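Local coordinates for kelch domain-containing protein (Colletotrichum graminicola M1.001, PDB 5C86) that probably oxidises alcohols to the corresponding aldehydes at a copper site, as a member of the galactose oxidase and glyoxal oxidase (AA5) family, at residues Gly244-Asp249 with Lys299-Ser304; Leu167-Gly172 with Asp220-Val225. All coordinates share one frame; numbering follows the deposited sequence.

Interaction 1: Gly244-Asp249 with Lys299-Ser304; sequences GYTGYD and KMWLFS
Two loops from neighbouring kelch propeller blades meet where Gly247 and Tyr248 face Met300. Gly247 N donates to Met300 O at 2.8 Å, almost in line with the carbonyl, and Met300 N returns a bond to Tyr248 O at 3.0 Å. Trp301 lies against Gly247, whose CA sits over its six-membered ring, 4.0 Å from the centroid and 25° off the normal, a CH-pi contact. Thr246 CB approaches the same ring obliquely, 3.8 Å from Trp301 CE3. In the propeller, both loops link the second and third strands of their blades, 235-239 to 254-258 and 291-294 to 313-316, and they meet beside the copper site, which is empty in this apo form. Tyr245 turns its ring from the loop toward that site: CG stands anti to the backbone N (chi1 -152°), which leaves the ring edge to Leu302, CD2 lying in plane 3.6 Å from Tyr245 CE1. The hydroxyl of Tyr245 is hydrogen-bonded to Tyr334 and His178, while its side chain touches that of Tyr120, a copper ligand in the metal-bound protein. Leu302 CD2 also reaches Thr246 CG2 at 3.7 Å. The Met300 chain bends at its thioether, placing CE 3.5 Å from Tyr245 O, a buried carbonyl oxygen with no hydrogen-bonding partner in the model.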
# COMPACT_ATOMS: atom_id res chain seq x y z
N GLY A 244 -10.52 -0.24 -19.08
CA GLY A 244 -11.38 0.71 -18.46
C GLY A 244 -11.69 0.33 -17.04
O GLY A 244 -11.47 -0.81 -16.66
N TYR A 245 -12.26 1.26 -16.32
CA TYR A 245 -12.66 1.00 -14.91
C TYR A 245 -13.59 -0.18 -14.79
O TYR A 245 -13.49 -1.01 -13.88
CB TYR A 245 -13.25 2.27 -14.28
CG TYR A 245 -13.10 2.41 -12.80
CD1 TYR A 245 -13.86 1.66 -11.89
CD2 TYR A 245 -12.21 3.28 -12.27
CE1 TYR A 245 -13.64 1.78 -10.52
CE2 TYR A 245 -12.00 3.44 -10.94
CZ TYR A 245 -12.69 2.69 -10.04
OH TYR A 245 -12.52 2.81 -8.69
N THR A 246 -14.52 -0.29 -15.75
CA THR A 246 -15.44 -1.40 -15.83
C THR A 246 -15.65 -1.75 -17.27
O THR A 246 -15.31 -1.00 -18.21
CB THR A 246 -16.84 -1.09 -15.23
OG1 THR A 246 -17.44 -0.03 -15.98
CG2 THR A 246 -16.75 -0.71 -13.79
N GLY A 247 -16.22 -2.90 -17.43
CA GLY A 247 -16.71 -3.32 -18.74
C GLY A 247 -15.79 -4.17 -19.59
O GLY A 247 -16.22 -4.70 -20.63
N TYR A 248 -14.55 -4.32 -19.19
CA TYR A 248 -13.59 -5.14 -19.91
C TYR A 248 -13.12 -6.29 -19.07
O TYR A 248 -13.18 -6.26 -17.85
CB TYR A 248 -12.37 -4.30 -20.22
CG TYR A 248 -12.64 -3.17 -21.18
CD1 TYR A 248 -12.57 -3.41 -22.55
CD2 TYR A 248 -13.02 -1.95 -20.74
CE1 TYR A 248 -12.83 -2.38 -23.45
CE2 TYR A 248 -13.26 -0.91 -21.61
CZ TYR A 248 -13.19 -1.15 -22.96
OH TYR A 248 -13.44 -0.13 -23.82
N ASP A 249 -12.50 -7.26 -19.74
CA ASP A 249 -11.83 -8.37 -19.02
C ASP A 249 -10.51 -7.82 -18.52
O ASP A 249 -9.81 -7.15 -19.28
CB ASP A 249 -11.55 -9.59 -19.90
CG ASP A 249 -12.81 -10.40 -20.13
OD1 ASP A 249 -13.55 -10.73 -19.16
OD2 ASP A 249 -13.04 -10.76 -21.27
N LYS A 299 -14.19 -10.23 -15.41
CA LYS A 299 -14.91 -9.17 -16.11
C LYS A 299 -15.29 -8.06 -15.13
O LYS A 299 -16.07 -8.29 -14.18
CB LYS A 299 -16.13 -9.77 -16.81
CG LYS A 299 -17.08 -8.77 -17.47
CD LYS A 299 -16.48 -8.14 -18.70
CE LYS A 299 -17.51 -7.31 -19.47
NZ LYS A 299 -18.35 -8.09 -20.42
N MET A 300 -14.73 -6.87 -15.32
CA MET A 300 -14.73 -5.90 -14.19
C MET A 300 -16.08 -5.17 -14.13
O MET A 300 -16.39 -4.42 -15.03
CB MET A 300 -13.56 -4.94 -14.36
CG MET A 300 -12.23 -5.65 -14.12
SD MET A 300 -10.83 -4.65 -14.73
CE MET A 300 -10.89 -3.33 -13.58
N TRP A 301 -16.71 -5.31 -12.95
CA TRP A 301 -17.91 -4.58 -12.57
C TRP A 301 -17.84 -4.25 -11.09
O TRP A 301 -17.29 -5.03 -10.29
CB TRP A 301 -19.18 -5.38 -12.80
CG TRP A 301 -19.47 -5.72 -14.23
CD1 TRP A 301 -19.52 -6.96 -14.71
CD2 TRP A 301 -19.72 -4.84 -15.35
NE1 TRP A 301 -19.86 -6.93 -16.03
CE2 TRP A 301 -19.90 -5.63 -16.46
CE3 TRP A 301 -19.78 -3.44 -15.51
CZ2 TRP A 301 -20.17 -5.08 -17.74
CZ3 TRP A 301 -20.04 -2.91 -16.78
CH2 TRP A 301 -20.22 -3.75 -17.85
N LEU A 302 -18.41 -3.12 -10.74
CA LEU A 302 -18.37 -2.64 -9.37
C LEU A 302 -19.42 -3.36 -8.51
O LEU A 302 -20.48 -3.75 -9.00
CB LEU A 302 -18.53 -1.14 -9.30
CG LEU A 302 -17.67 -0.28 -10.22
CD1 LEU A 302 -17.75 1.16 -9.85
CD2 LEU A 302 -16.22 -0.74 -10.13
N PHE A 303 -19.11 -3.54 -7.24
CA PHE A 303 -20.10 -4.02 -6.26
C PHE A 303 -20.67 -5.37 -6.68
O PHE A 303 -21.92 -5.63 -6.59
CB PHE A 303 -21.22 -2.98 -6.07
CG PHE A 303 -20.70 -1.65 -5.70
CD1 PHE A 303 -20.17 -1.39 -4.43
CD2 PHE A 303 -20.67 -0.63 -6.60
CE1 PHE A 303 -19.68 -0.13 -4.13
CE2 PHE A 303 -20.14 0.60 -6.31
CZ PHE A 303 -19.62 0.86 -5.09
N SER A 304 -19.80 -6.23 -7.18
CA SER A 304 -20.14 -7.46 -7.79
C SER A 304 -19.22 -8.58 -7.36
O SER A 304 -17.97 -8.43 -7.42
CB SER A 304 -20.06 -7.34 -9.31
OG SER A 304 -20.49 -8.52 -9.91

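Interaction 2: Leu167-Gly172 with Asp220-Val225; sequences LVMQRG and DSMCGV
Asp220 carries its CG anti to the carbonyl carbon, beside its own backbone N (chi1 -72°), and thereby sets the carboxylate against the backbone of Gln170. The N-H of Gln170 points almost straight at Asp220 OD2, 3.0 Å away, meeting it on the syn side but 27° out of the carboxylate plane. OD2 takes a second bond from a water, 2.7 Å from Asp220 OD2. That same water lies in the guanidinium plane, at its edge, and accepts from Arg171 NH1, also at 2.7 Å. Arg171 NH1 and Asp220 OD2 themselves stay 4.1 Å apart, too far for direct pairing; the water bridges the two groups, and the nearby positive charge would probably help to keep the carboxylate ionised. Another water accepts both from Arg171 NH1 at 3.2 Å and from the backbone N of Asp220 at 3.0 Å, so a single guanidinium nitrogen serves two bridges.

The apolar half belongs to two methionines. Both methionine chains are bent beyond CG, and they pass obliquely, with Met169 CE 3.7 Å from Met222 CB. Met169 runs antiparallel to the Asp220 side chain and rests its sulfur on the methylene, SD to Asp220 CB being 3.7 Å. Met222 is the second residue of a type II turn, Ser221 to Gly224, closed by the Gly224 N to Ser221 O bond. Both segments lie in loops that join blades of the propeller: the loop holding 167-172 leads into strand 181-183, and the one holding 220-225 comes after strand 208-214, so they enter and leave the same four-stranded blade, whose strand 197-202 is preceded by Lys196, the backbone donor to Asp220 OD1.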
# COMPACT_ATOMS: atom_id res chain seq x y z
N LEU A 167 -1.27 11.54 -17.63
CA LEU A 167 -1.56 10.16 -17.07
C LEU A 167 -2.96 9.70 -17.35
O LEU A 167 -3.27 8.54 -17.10
CB LEU A 167 -1.29 10.15 -15.57
CG LEU A 167 -2.18 10.96 -14.61
CD1 LEU A 167 -3.57 10.41 -14.41
CD2 LEU A 167 -1.47 11.08 -13.27
N VAL A 168 -3.85 10.49 -17.98
CA VAL A 168 -5.23 10.06 -18.08
C VAL A 168 -5.32 8.87 -19.06
O VAL A 168 -4.75 8.84 -20.15
CB VAL A 168 -6.10 11.24 -18.53
CG1 VAL A 168 -7.55 10.86 -18.79
CG2 VAL A 168 -6.00 12.40 -17.56
N MET A 169 -6.09 7.85 -18.67
CA MET A 169 -6.30 6.69 -19.54
C MET A 169 -7.18 7.07 -20.75
O MET A 169 -7.89 8.06 -20.72
CB MET A 169 -7.07 5.61 -18.79
CG MET A 169 -6.37 5.19 -17.52
SD MET A 169 -6.35 3.43 -17.35
CE MET A 169 -7.91 2.82 -18.00
N GLN A 170 -7.16 6.19 -21.74
CA GLN A 170 -7.87 6.47 -23.00
C GLN A 170 -9.39 6.34 -22.85
O GLN A 170 -10.10 7.05 -23.52
CB GLN A 170 -7.35 5.50 -24.09
CG GLN A 170 -5.98 5.76 -24.68
CD GLN A 170 -5.68 4.92 -25.94
OE1 GLN A 170 -6.58 4.42 -26.61
NE2 GLN A 170 -4.40 4.77 -26.24
N ARG A 171 -9.88 5.48 -21.97
CA ARG A 171 -11.28 5.07 -21.91
C ARG A 171 -11.76 4.98 -20.47
O ARG A 171 -10.96 4.74 -19.53
CB ARG A 171 -11.46 3.63 -22.47
CG ARG A 171 -10.89 3.39 -23.86
CD ARG A 171 -10.88 1.88 -24.14
NE ARG A 171 -10.15 1.43 -25.32
CZ ARG A 171 -8.82 1.29 -25.44
NH1 ARG A 171 -7.93 1.59 -24.47
NH2 ARG A 171 -8.36 0.83 -26.59
N GLY A 172 -13.07 5.00 -20.34
CA GLY A 172 -13.77 4.54 -19.15
C GLY A 172 -13.91 5.63 -18.09
O GLY A 172 -13.46 6.78 -18.25
N ASP A 220 -3.64 -0.02 -21.19
CA ASP A 220 -4.13 0.68 -20.02
C ASP A 220 -4.72 -0.36 -19.03
O ASP A 220 -5.35 -1.37 -19.42
CB ASP A 220 -5.26 1.59 -20.41
CG ASP A 220 -4.80 2.81 -21.20
OD1 ASP A 220 -3.60 3.16 -21.25
OD2 ASP A 220 -5.70 3.53 -21.70
N SER A 221 -4.45 -0.14 -17.71
CA SER A 221 -4.62 -1.21 -16.72
C SER A 221 -5.19 -0.62 -15.43
O SER A 221 -4.64 -0.79 -14.34
CB SER A 221 -3.24 -1.81 -16.42
OG SER A 221 -2.73 -2.55 -17.51
N MET A 222 -6.41 -0.09 -15.52
CA MET A 222 -7.05 0.50 -14.37
C MET A 222 -7.30 -0.57 -13.33
O MET A 222 -7.76 -1.65 -13.68
CB MET A 222 -8.37 1.12 -14.78
CG MET A 222 -9.15 1.77 -13.62
SD MET A 222 -8.29 3.08 -12.72
CE MET A 222 -8.23 4.38 -13.92
N CYS A 223 -6.96 -0.25 -12.08
CA CYS A 223 -7.11 -1.15 -10.94
C CYS A 223 -6.36 -2.43 -11.12
O CYS A 223 -6.74 -3.48 -10.58
CB CYS A 223 -8.57 -1.38 -10.56
SG CYS A 223 -9.34 0.23 -10.09
N GLY A 224 -5.26 -2.33 -11.91
CA GLY A 224 -4.10 -3.21 -11.77
C GLY A 224 -3.40 -2.82 -10.50
O GLY A 224 -3.81 -1.88 -9.83
N VAL A 225 -2.39 -3.58 -10.11
CA VAL A 225 -1.66 -3.36 -8.87
C VAL A 225 -0.19 -3.18 -9.16
O VAL A 225 0.35 -3.67 -10.18
CB VAL A 225 -1.89 -4.49 -7.89
CG1 VAL A 225 -3.31 -4.50 -7.39
CG2 VAL A 225 -1.54 -5.84 -8.44
O HOH W 1 -5.00 0.40 -23.85
O HOH W 2 -8.18 2.64 -21.99

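Interactions 1 and 2 both tie propeller loops together, but at different depths and with different chemistry. Interaction 1 is only partly buried: loops within two successive blades are joined by backbone bonds, with aromatic and aliphatic side chains packed beside them and its lysine and tryptophan toward the surface. Interaction 2 is more deeply buried and joins two loops between blades, relying on a carboxylate, two bound waters and methionine packing. Their centres are 12 Å apart, and they touch: Tyr245 CD2 lies 3.7 Å from Met222 CG, and Tyr248 OH lies 3.3 Å from Arg171 CD. Residues 244-249 thus belong to interaction 1 and also pack against interaction 2, and Tyr245 sits closer to the copper ligand Tyr120 than Met222 does.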